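Local coordinates for beta-N-acetylhexosaminidase (Beutenbergia cavernae, PDB 5BU9), which probably catalyses the hydrolysis of terminal non-reducing N-acetyl-D-hexosamine residues in N-acetyl-beta-D-hexosaminides, as a member of glycosyl hydrolase family 3, at residues Leu110-Leu121 / Ala169-Val179; Ala131-Ser139 / Ala212-Gly220. One frame throughout, in Å; residues are numbered along the deposited sequence.

Interaction 1 of 2, residues Leu110-Leu121 / Ala169-Val179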
loop_
_atom_site.group_PDB
_atom_site.type_symbol
_atom_site.label_atom_id
_atom_site.label_comp_id
_atom_site.label_asym_id
_atom_site.label_seq_id
_atom_site.Cartn_x
_atom_site.Cartn_y
_atom_site.Cartn_z
ATOM N N LEU A 110 -7.318 0.125 -21.612
ATOM C CA LEU A 110 -6.497 0.037 -20.407
ATOM C C LEU A 110 -6.996 -1.071 -19.508
ATOM O O LEU A 110 -6.196 -1.828 -18.976
ATOM C CB LEU A 110 -6.501 1.360 -19.645
ATOM C CG LEU A 110 -5.767 1.420 -18.294
ATOM C CD1 LEU A 110 -4.331 0.849 -18.402
ATOM C CD2 LEU A 110 -5.728 2.852 -17.822
ATOM N N GLN A 111 -8.317 -1.161 -19.351
ATOM C CA GLN A 111 -8.928 -2.208 -18.545
ATOM C C GLN A 111 -8.609 -3.601 -19.111
ATOM O O GLN A 111 -8.302 -4.537 -18.360
ATOM C CB GLN A 111 -10.444 -2.014 -18.450
ATOM C CG GLN A 111 -11.099 -3.139 -17.639
ATOM C CD GLN A 111 -12.545 -2.866 -17.253
ATOM O OE1 GLN A 111 -13.032 -1.735 -17.320
ATOM N NE2 GLN A 111 -13.231 -3.915 -16.819
ATOM N N ALA A 112 -8.668 -3.735 -20.434
ATOM C CA ALA A 112 -8.309 -5.000 -21.083
ATOM C C ALA A 112 -6.828 -5.332 -20.861
ATOM O O ALA A 112 -6.489 -6.453 -20.508
ATOM C CB ALA A 112 -8.624 -4.953 -22.575
ATOM N N ASP A 113 -5.944 -4.360 -21.059
ATOM C CA ASP A 113 -4.523 -4.610 -20.837
ATOM C C ASP A 113 -4.257 -4.908 -19.356
ATOM O O ASP A 113 -3.412 -5.740 -19.031
ATOM C CB ASP A 113 -3.673 -3.430 -21.321
ATOM C CG ASP A 113 -3.703 -3.263 -22.856
ATOM O OD1 ASP A 113 -4.090 -4.210 -23.585
ATOM O OD2 ASP A 113 -3.326 -2.175 -23.329
ATOM N N ALA A 114 -4.996 -4.274 -18.454
ATOM C CA ALA A 114 -4.718 -4.472 -17.024
ATOM C C ALA A 114 -5.232 -5.828 -16.586
ATOM O O ALA A 114 -4.740 -6.387 -15.620
ATOM C CB ALA A 114 -5.334 -3.397 -16.184
ATOM N N THR A 115 -6.226 -6.345 -17.301
ATOM C CA THR A 115 -6.709 -7.698 -17.046
ATOM C C THR A 115 -5.581 -8.694 -17.341
ATOM O O THR A 115 -5.331 -9.645 -16.590
ATOM C CB THR A 115 -7.934 -8.029 -17.905
ATOM O OG1 THR A 115 -8.957 -7.063 -17.658
ATOM C CG2 THR A 115 -8.452 -9.431 -17.595
ATOM N N THR A 116 -4.901 -8.465 -18.453
ATOM C CA THR A 116 -3.764 -9.276 -18.833
ATOM C C THR A 116 -2.676 -9.173 -17.770
ATOM O O THR A 116 -2.183 -10.197 -17.303
ATOM C CB THR A 116 -3.221 -8.843 -20.189
ATOM O OG1 THR A 116 -4.276 -8.920 -21.152
ATOM C CG2 THR A 116 -2.051 -9.721 -20.624
ATOM N N TRP A 117 -2.321 -7.946 -17.374
ATOM C CA TRP A 117 -1.244 -7.721 -16.384
ATOM C C TRP A 117 -1.596 -8.399 -15.074
ATOM O O TRP A 117 -0.763 -9.037 -14.435
ATOM C CB TRP A 117 -1.011 -6.226 -16.150
ATOM C CG TRP A 117 -0.663 -5.530 -17.402
ATOM C CD1 TRP A 117 -0.088 -6.089 -18.506
ATOM C CD2 TRP A 117 -0.898 -4.153 -17.725
ATOM N NE1 TRP A 117 0.061 -5.143 -19.492
ATOM C CE2 TRP A 117 -0.433 -3.948 -19.039
ATOM C CE3 TRP A 117 -1.453 -3.076 -17.031
ATOM C CZ2 TRP A 117 -0.490 -2.700 -19.665
ATOM C CZ3 TRP A 117 -1.518 -1.847 -17.655
ATOM C CH2 TRP A 117 -1.044 -1.670 -18.959
ATOM N N GLY A 118 -2.852 -8.264 -14.680
ATOM C CA GLY A 118 -3.342 -8.935 -13.489
ATOM C C GLY A 118 -3.242 -10.450 -13.519
ATOM O O GLY A 118 -2.902 -11.052 -12.496
ATOM N N ALA A 119 -3.534 -11.058 -14.677
ATOM C CA ALA A 119 -3.502 -12.517 -14.834
ATOM C C ALA A 119 -2.075 -13.057 -14.597
ATOM O O ALA A 119 -1.878 -14.133 -14.022
ATOM C CB ALA A 119 -4.011 -12.923 -16.228
ATOM N N GLU A 120 -1.089 -12.283 -15.045
ATOM C CA GLU A 120 0.311 -12.612 -14.859
ATOM C C GLU A 120 0.642 -12.512 -13.374
ATOM O O GLU A 120 1.290 -13.391 -12.828
ATOM C CB GLU A 120 1.193 -11.676 -15.691
ATOM C CG GLU A 120 0.862 -11.661 -17.190
ATOM C CD GLU A 120 1.507 -10.483 -17.929
ATOM O OE1 GLU A 120 2.042 -9.575 -17.258
ATOM O OE2 GLU A 120 1.466 -10.454 -19.181
ATOM N N LEU A 121 0.174 -11.455 -12.717
ATOM C CA LEU A 121 0.385 -11.329 -11.275
ATOM C C LEU A 121 -0.235 -12.513 -10.554
ATOM O O LEU A 121 0.439 -13.174 -9.780
ATOM C CB LEU A 121 -0.193 -10.030 -10.741
ATOM C CG LEU A 121 0.584 -8.796 -11.158
ATOM C CD1 LEU A 121 -0.115 -7.570 -10.593
ATOM C CD2 LEU A 121 1.974 -8.897 -10.641
ATOM N N ALA A 169 -10.177 2.024 -14.367
ATOM C CA ALA A 169 -10.157 1.048 -15.436
ATOM C C ALA A 169 -9.105 0.009 -15.073
ATOM O O ALA A 169 -9.357 -1.190 -15.140
ATOM C CB ALA A 169 -9.843 1.701 -16.740
ATOM N N PHE A 170 -7.942 0.493 -14.634
ATOM C CA PHE A 170 -6.812 -0.370 -14.257
ATOM C C PHE A 170 -7.254 -1.294 -13.120
ATOM O O PHE A 170 -7.063 -2.494 -13.190
ATOM C CB PHE A 170 -5.596 0.513 -13.887
ATOM C CG PHE A 170 -4.373 -0.226 -13.355
ATOM C CD1 PHE A 170 -4.282 -0.598 -12.015
ATOM C CD2 PHE A 170 -3.265 -0.432 -14.168
ATOM C CE1 PHE A 170 -3.149 -1.213 -11.516
ATOM C CE2 PHE A 170 -2.127 -1.041 -13.670
ATOM C CZ PHE A 170 -2.068 -1.439 -12.333
ATOM N N SER A 171 -7.882 -0.721 -12.103
ATOM C CA SER A 171 -8.372 -1.485 -10.960
ATOM C C SER A 171 -9.352 -2.558 -11.421
ATOM O O SER A 171 -9.259 -3.716 -11.008
ATOM C CB SER A 171 -9.047 -0.553 -9.921
ATOM O OG SER A 171 -8.111 0.264 -9.244
ATOM N N ALA A 172 -10.286 -2.171 -12.286
ATOM C CA ALA A 172 -11.312 -3.103 -12.769
ATOM C C ALA A 172 -10.719 -4.346 -13.461
ATOM O O ALA A 172 -11.176 -5.468 -13.219
ATOM C CB ALA A 172 -12.271 -2.388 -13.688
ATOM N N GLY A 173 -9.704 -4.158 -14.308
ATOM C CA GLY A 173 -9.073 -5.281 -14.988
ATOM C C GLY A 173 -8.284 -6.161 -14.028
ATOM O O GLY A 173 -8.229 -7.381 -14.140
HETATM N N MSE A 174 -7.669 -5.498 -13.069
HETATM C CA MSE A 174 -6.899 -6.144 -12.041
HETATM C C MSE A 174 -7.838 -7.069 -11.251
HETATM O O MSE A 174 -7.577 -8.275 -11.157
HETATM C CB MSE A 174 -6.225 -5.063 -11.167
HETATM C CG MSE A 174 -4.950 -5.489 -10.461
HETATM SE SE MSE A 174 -3.348 -5.660 -11.555
HETATM C CE MSE A 174 -3.841 -4.390 -12.927
ATOM N N ARG A 175 -8.949 -6.519 -10.738
ATOM C CA ARG A 175 -9.957 -7.300 -10.018
ATOM C C ARG A 175 -10.522 -8.424 -10.888
ATOM O O ARG A 175 -10.771 -9.504 -10.377
ATOM C CB ARG A 175 -11.114 -6.417 -9.536
ATOM C CG ARG A 175 -10.719 -5.390 -8.496
ATOM C CD ARG A 175 -11.911 -4.713 -7.768
ATOM N NE ARG A 175 -11.354 -3.620 -6.971
ATOM C CZ ARG A 175 -11.448 -2.336 -7.296
ATOM N NH1 ARG A 175 -12.139 -1.977 -8.371
ATOM N NH2 ARG A 175 -10.873 -1.410 -6.534
ATOM N N ALA A 176 -10.715 -8.183 -12.192
ATOM C CA ALA A 176 -11.295 -9.216 -13.072
ATOM C C ALA A 176 -10.367 -10.421 -13.168
ATOM O O ALA A 176 -10.806 -11.522 -13.495
ATOM C CB ALA A 176 -11.597 -8.661 -14.479
ATOM N N SER A 177 -9.085 -10.212 -12.879
ATOM C CA SER A 177 -8.129 -11.316 -12.852
ATOM C C SER A 177 -7.788 -11.805 -11.430
ATOM O O SER A 177 -6.854 -12.575 -11.262
ATOM C CB SER A 177 -6.854 -10.909 -13.587
ATOM O OG SER A 177 -7.101 -10.867 -14.987
ATOM N N GLY A 178 -8.552 -11.378 -10.423
ATOM C CA GLY A 178 -8.361 -11.844 -9.057
ATOM C C GLY A 178 -7.325 -11.104 -8.225
ATOM O O GLY A 178 -6.888 -11.591 -7.183
ATOM N N VAL A 179 -6.931 -9.914 -8.674
ATOM C CA VAL A 179 -5.933 -9.115 -7.956
ATOM C C VAL A 179 -6.548 -7.831 -7.465
ATOM O O VAL A 179 -6.945 -6.993 -8.278
ATOM C CB VAL A 179 -4.713 -8.772 -8.834
ATOM C CG1 VAL A 179 -3.664 -8.106 -7.968
ATOM C CG2 VAL A 179 -4.175 -10.002 -9.501
#

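Interaction 2 of 2, residues Ala131-Ser139 / Ala212-Gly220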
loop_
_atom_site.group_PDB
_atom_site.type_symbol
_atom_site.label_atom_id
_atom_site.label_comp_id
_atom_site.label_asym_id
_atom_site.label_seq_id
_atom_site.Cartn_x
_atom_site.Cartn_y
_atom_site.Cartn_z
ATOM N N ALA A 131 -1.152 -0.376 -6.366
ATOM C CA ALA A 131 -1.398 0.451 -7.552
ATOM C C ALA A 131 -2.913 0.351 -7.726
ATOM O O ALA A 131 -3.491 -0.583 -7.217
ATOM C CB ALA A 131 -0.627 -0.091 -8.791
ATOM N N PRO A 132 -3.565 1.278 -8.451
ATOM C CA PRO A 132 -3.006 2.376 -9.238
ATOM C C PRO A 132 -2.708 3.625 -8.416
ATOM O O PRO A 132 -3.343 3.878 -7.400
ATOM C CB PRO A 132 -4.115 2.658 -10.248
ATOM C CG PRO A 132 -5.402 2.385 -9.432
ATOM C CD PRO A 132 -5.045 1.242 -8.522
ATOM N N VAL A 133 -1.746 4.403 -8.890
ATOM C CA VAL A 133 -1.512 5.774 -8.431
ATOM C C VAL A 133 -2.669 6.689 -8.818
ATOM O O VAL A 133 -2.946 6.890 -9.993
ATOM C CB VAL A 133 -0.197 6.312 -9.013
ATOM C CG1 VAL A 133 -0.081 7.787 -8.798
ATOM C CG2 VAL A 133 0.986 5.589 -8.404
HETATM N N MSE A 134 -3.344 7.264 -7.837
HETATM C CA MSE A 134 -4.400 8.220 -8.145
HETATM C C MSE A 134 -4.020 9.631 -7.717
HETATM O O MSE A 134 -4.880 10.504 -7.600
HETATM C CB MSE A 134 -5.708 7.789 -7.497
HETATM C CG MSE A 134 -6.142 6.420 -7.984
HETATM SE SE MSE A 134 -8.019 6.052 -7.656
HETATM C CE MSE A 134 -8.760 7.054 -9.166
ATOM N N ASP A 135 -2.724 9.832 -7.490
ATOM C CA ASP A 135 -2.177 11.139 -7.226
ATOM C C ASP A 135 -2.444 11.975 -8.459
ATOM O O ASP A 135 -2.397 11.454 -9.561
ATOM C CB ASP A 135 -0.661 11.079 -6.956
ATOM C CG ASP A 135 -0.311 10.337 -5.685
ATOM O OD1 ASP A 135 -0.937 10.599 -4.622
ATOM O OD2 ASP A 135 0.612 9.493 -5.763
ATOM N N VAL A 136 -2.717 13.260 -8.290
ATOM C CA VAL A 136 -2.889 14.132 -9.443
ATOM C C VAL A 136 -1.746 15.128 -9.504
ATOM O O VAL A 136 -1.503 15.827 -8.534
ATOM C CB VAL A 136 -4.246 14.848 -9.394
ATOM C CG1 VAL A 136 -4.366 15.781 -10.544
ATOM C CG2 VAL A 136 -5.364 13.841 -9.462
ATOM N N VAL A 137 -1.050 15.193 -10.636
ATOM C CA VAL A 137 0.030 16.154 -10.826
ATOM C C VAL A 137 -0.631 17.407 -11.427
ATOM O O VAL A 137 -1.609 17.294 -12.145
ATOM C CB VAL A 137 1.167 15.551 -11.695
ATOM C CG1 VAL A 137 2.226 16.568 -12.046
ATOM C CG2 VAL A 137 1.836 14.419 -10.956
ATOM N N ALA A 138 -0.120 18.598 -11.114
ATOM C CA ALA A 138 -0.840 19.844 -11.430
ATOM C C ALA A 138 -0.967 20.103 -12.917
ATOM O O ALA A 138 -1.997 20.588 -13.369
ATOM C CB ALA A 138 -0.153 21.038 -10.770
ATOM N N SER A 139 0.107 19.791 -13.651
ATOM C CA SER A 139 0.218 20.075 -15.086
ATOM C C SER A 139 1.436 19.347 -15.657
ATOM O O SER A 139 2.355 19.012 -14.911
ATOM C CB SER A 139 0.344 21.574 -15.338
ATOM O OG SER A 139 1.630 22.036 -14.937
ATOM N N ALA A 212 -8.046 18.318 -6.394
ATOM C CA ALA A 212 -8.330 17.354 -7.434
ATOM C C ALA A 212 -7.879 15.942 -7.047
ATOM O O ALA A 212 -8.549 14.960 -7.381
ATOM C CB ALA A 212 -7.667 17.791 -8.712
ATOM N N SER A 213 -6.757 15.828 -6.343
ATOM C CA SER A 213 -6.285 14.499 -5.944
ATOM C C SER A 213 -7.265 13.861 -4.958
ATOM O O SER A 213 -7.625 12.698 -5.105
ATOM C CB SER A 213 -4.886 14.557 -5.340
ATOM O OG SER A 213 -4.890 15.277 -4.126
ATOM N N VAL A 214 -7.745 14.637 -3.996
ATOM C CA VAL A 214 -8.766 14.131 -3.084
ATOM C C VAL A 214 -10.043 13.762 -3.844
ATOM O O VAL A 214 -10.659 12.752 -3.550
ATOM C CB VAL A 214 -9.062 15.123 -1.988
ATOM C CG1 VAL A 214 -10.096 14.541 -1.032
ATOM C CG2 VAL A 214 -7.779 15.424 -1.247
ATOM N N GLN A 215 -10.418 14.553 -4.844
ATOM C CA GLN A 215 -11.544 14.186 -5.704
ATOM C C GLN A 215 -11.251 12.878 -6.474
ATOM O O GLN A 215 -12.118 12.043 -6.661
ATOM C CB GLN A 215 -11.854 15.310 -6.679
ATOM C CG GLN A 215 -12.467 16.560 -6.058
ATOM C CD GLN A 215 -12.272 17.771 -6.969
ATOM O OE1 GLN A 215 -12.305 17.647 -8.201
ATOM N NE2 GLN A 215 -12.035 18.939 -6.371
ATOM N N ALA A 216 -10.017 12.688 -6.911
ATOM C CA ALA A 216 -9.661 11.439 -7.586
ATOM C C ALA A 216 -9.833 10.257 -6.646
ATOM O O ALA A 216 -10.342 9.238 -7.063
ATOM C CB ALA A 216 -8.220 11.486 -8.112
ATOM N N PHE A 217 -9.380 10.395 -5.387
ATOM C CA PHE A 217 -9.430 9.269 -4.447
ATOM C C PHE A 217 -10.872 8.944 -4.160
ATOM O O PHE A 217 -11.218 7.769 -4.098
ATOM C CB PHE A 217 -8.647 9.552 -3.152
ATOM C CG PHE A 217 -7.159 9.480 -3.340
ATOM C CD1 PHE A 217 -6.546 8.270 -3.612
ATOM C CD2 PHE A 217 -6.388 10.616 -3.326
ATOM C CE1 PHE A 217 -5.175 8.168 -3.820
ATOM C CE2 PHE A 217 -4.997 10.540 -3.532
ATOM C CZ PHE A 217 -4.398 9.307 -3.784
ATOM N N ALA A 218 -11.709 9.977 -4.006
ATOM C CA ALA A 218 -13.144 9.773 -3.777
ATOM C C ALA A 218 -13.718 8.915 -4.895
ATOM O O ALA A 218 -14.409 7.936 -4.615
ATOM C CB ALA A 218 -13.893 11.109 -3.663
ATOM N N ALA A 219 -13.391 9.240 -6.151
ATOM C CA ALA A 219 -13.887 8.455 -7.284
ATOM C C ALA A 219 -13.358 7.005 -7.257
ATOM O O ALA A 219 -14.036 6.093 -7.719
ATOM C CB ALA A 219 -13.523 9.120 -8.594
ATOM N N GLY A 220 -12.165 6.798 -6.708
ATOM C CA GLY A 220 -11.628 5.457 -6.535
ATOM C C GLY A 220 -12.409 4.676 -5.486
ATOM O O GLY A 220 -12.722 3.496 -5.659
#

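Interaction 1 of 2, residues Leu110-Leu121 / Ala169-Val179
Ser177 OG donates to Thr115 O at 2.7 Å, the one hydrogen bond that joins the two segments. The donor stands 22° from the carbonyl plane, on the face opposite Ala119 N, which lets the oxygen keep its helical bond while accepting a second. Thr115 holds OG1 anti to its carbonyl carbon (chi1 -57°), which returns the hydroxyl to Gln111 O at 2.7 Å and puts CG2 beside Ser177 OG. With an alanine here, Gln111 O would probably be left with the backbone donor alone, and a gap would open beside Gly173 CA and Ser177 OG. CA-H...O contacts run alongside: Gly173 CA lies 3.5 Å from Gln111 O, and Thr115 CA 3.3 Å from Gly173 O. A CB on Gly173 would clash with that same Gln111 O.

Gly173 and Gly118, without side chains, let the backbones come this close in two outer helices of the TIM-barrel domain, whose segment axes approach to 7.0 Å at a crossing angle of -41°. A Schellman motif with Gly178 as C-prime residue ends helix 160-176.

Apolar packing fills the buried flank. The bent selenomethionine Met174 sets CE 3.7 Å from Ala114 CB and over the rim of one face of its own segment's Phe170 ring, with SE against Gly118 CA and Leu121 CD1. Phe170 CE2 meets the edge of the Trp117 indole at CE3, 4.0 Å away. On the more exposed flank, the extended Gln111 rests CD on Ala172 CB (3.6 Å).

Interaction 2 of 2, residues Ala131-Ser139 / Ala212-Gly220
The loop that follows barrel strand 128-129 stays hydrogen-bonded to the neighbouring strand 180-186 through the backbone of Ala131, Pro132 and Met134 before it settles on helix 212-222, the helix that leads into strand 227-230. A cis peptide bond precedes Pro132 near the loop's start, and beyond it Met134, Asp135 and Val136 make the contact.

The selenomethionine Met134 reaches farthest along the helix. Its CB sits 3.7 Å from Phe217 CE1, and the bend at chi3 (80°) folds the end of the chain back onto the helix backbone, with SE 3.8 Å from Gly220 CA and CE 3.4 Å from Ala216 O. Gly220 leaves room for this, as a CB there would collide with the selenium. Met134 O lies over one face of the Phe217 ring, offset toward the rim, while Ala216 CB approaches the same oxygen to 3.5 Å.

Val136 packs nearer the helix start. Its CG2 meets Ser213 CA at 3.7 Å and Ala216 CB at 3.9 Å, and CG1, anti to the backbone N, leans toward Ala212 CB.

Asp135 comes to the ring edge-on: OD1 lies in the plane of Phe217, 3.8 Å from CZ, with carboxylate and ring turned 77° apart. This carboxylate is held elsewhere, OD1 by Leu189 N and OD2 by His185 ND1. His185 belongs to a Lys-His-Phe-Pro-Gly sequence characteristic of the family 3 N-acetylhexosaminidases, and Phe186 stacks edge-to-face with Phe217.

Loop and helix thus meet through dispersion and an aromatic C-H edge facing a carboxylate oxygen, while the carboxylate itself bonds to Leu189 N and His185, an arrangement consistent with Asp135, its OD1 fixed by Leu189 N, orienting the His185 ring, while Phe217 borders the carboxylate.

The segments of the two interactions alternate along the chain, in the order 110-121, 131-139, 169-179, 212-220, and all belong to the same TIM-barrel domain. Interaction 1 joins outer helix 107-123, which precedes strand 128-129, to outer helix 160-176, which precedes strand 180-186; interaction 2 joins the loop after strand 128-129 to helix 212-222, which follows strand 180-186. Their centres are 19 Å apart, yet they touch where the loop begins: Phe170 CD1 lies 3.7 Å from Pro132 CB, and Ser171 also packs on that proline. Helix 160-176 thus packs on helix 107-123 and, through Phe170 and Ser171, on the start of the loop whose Asp135 holds His185.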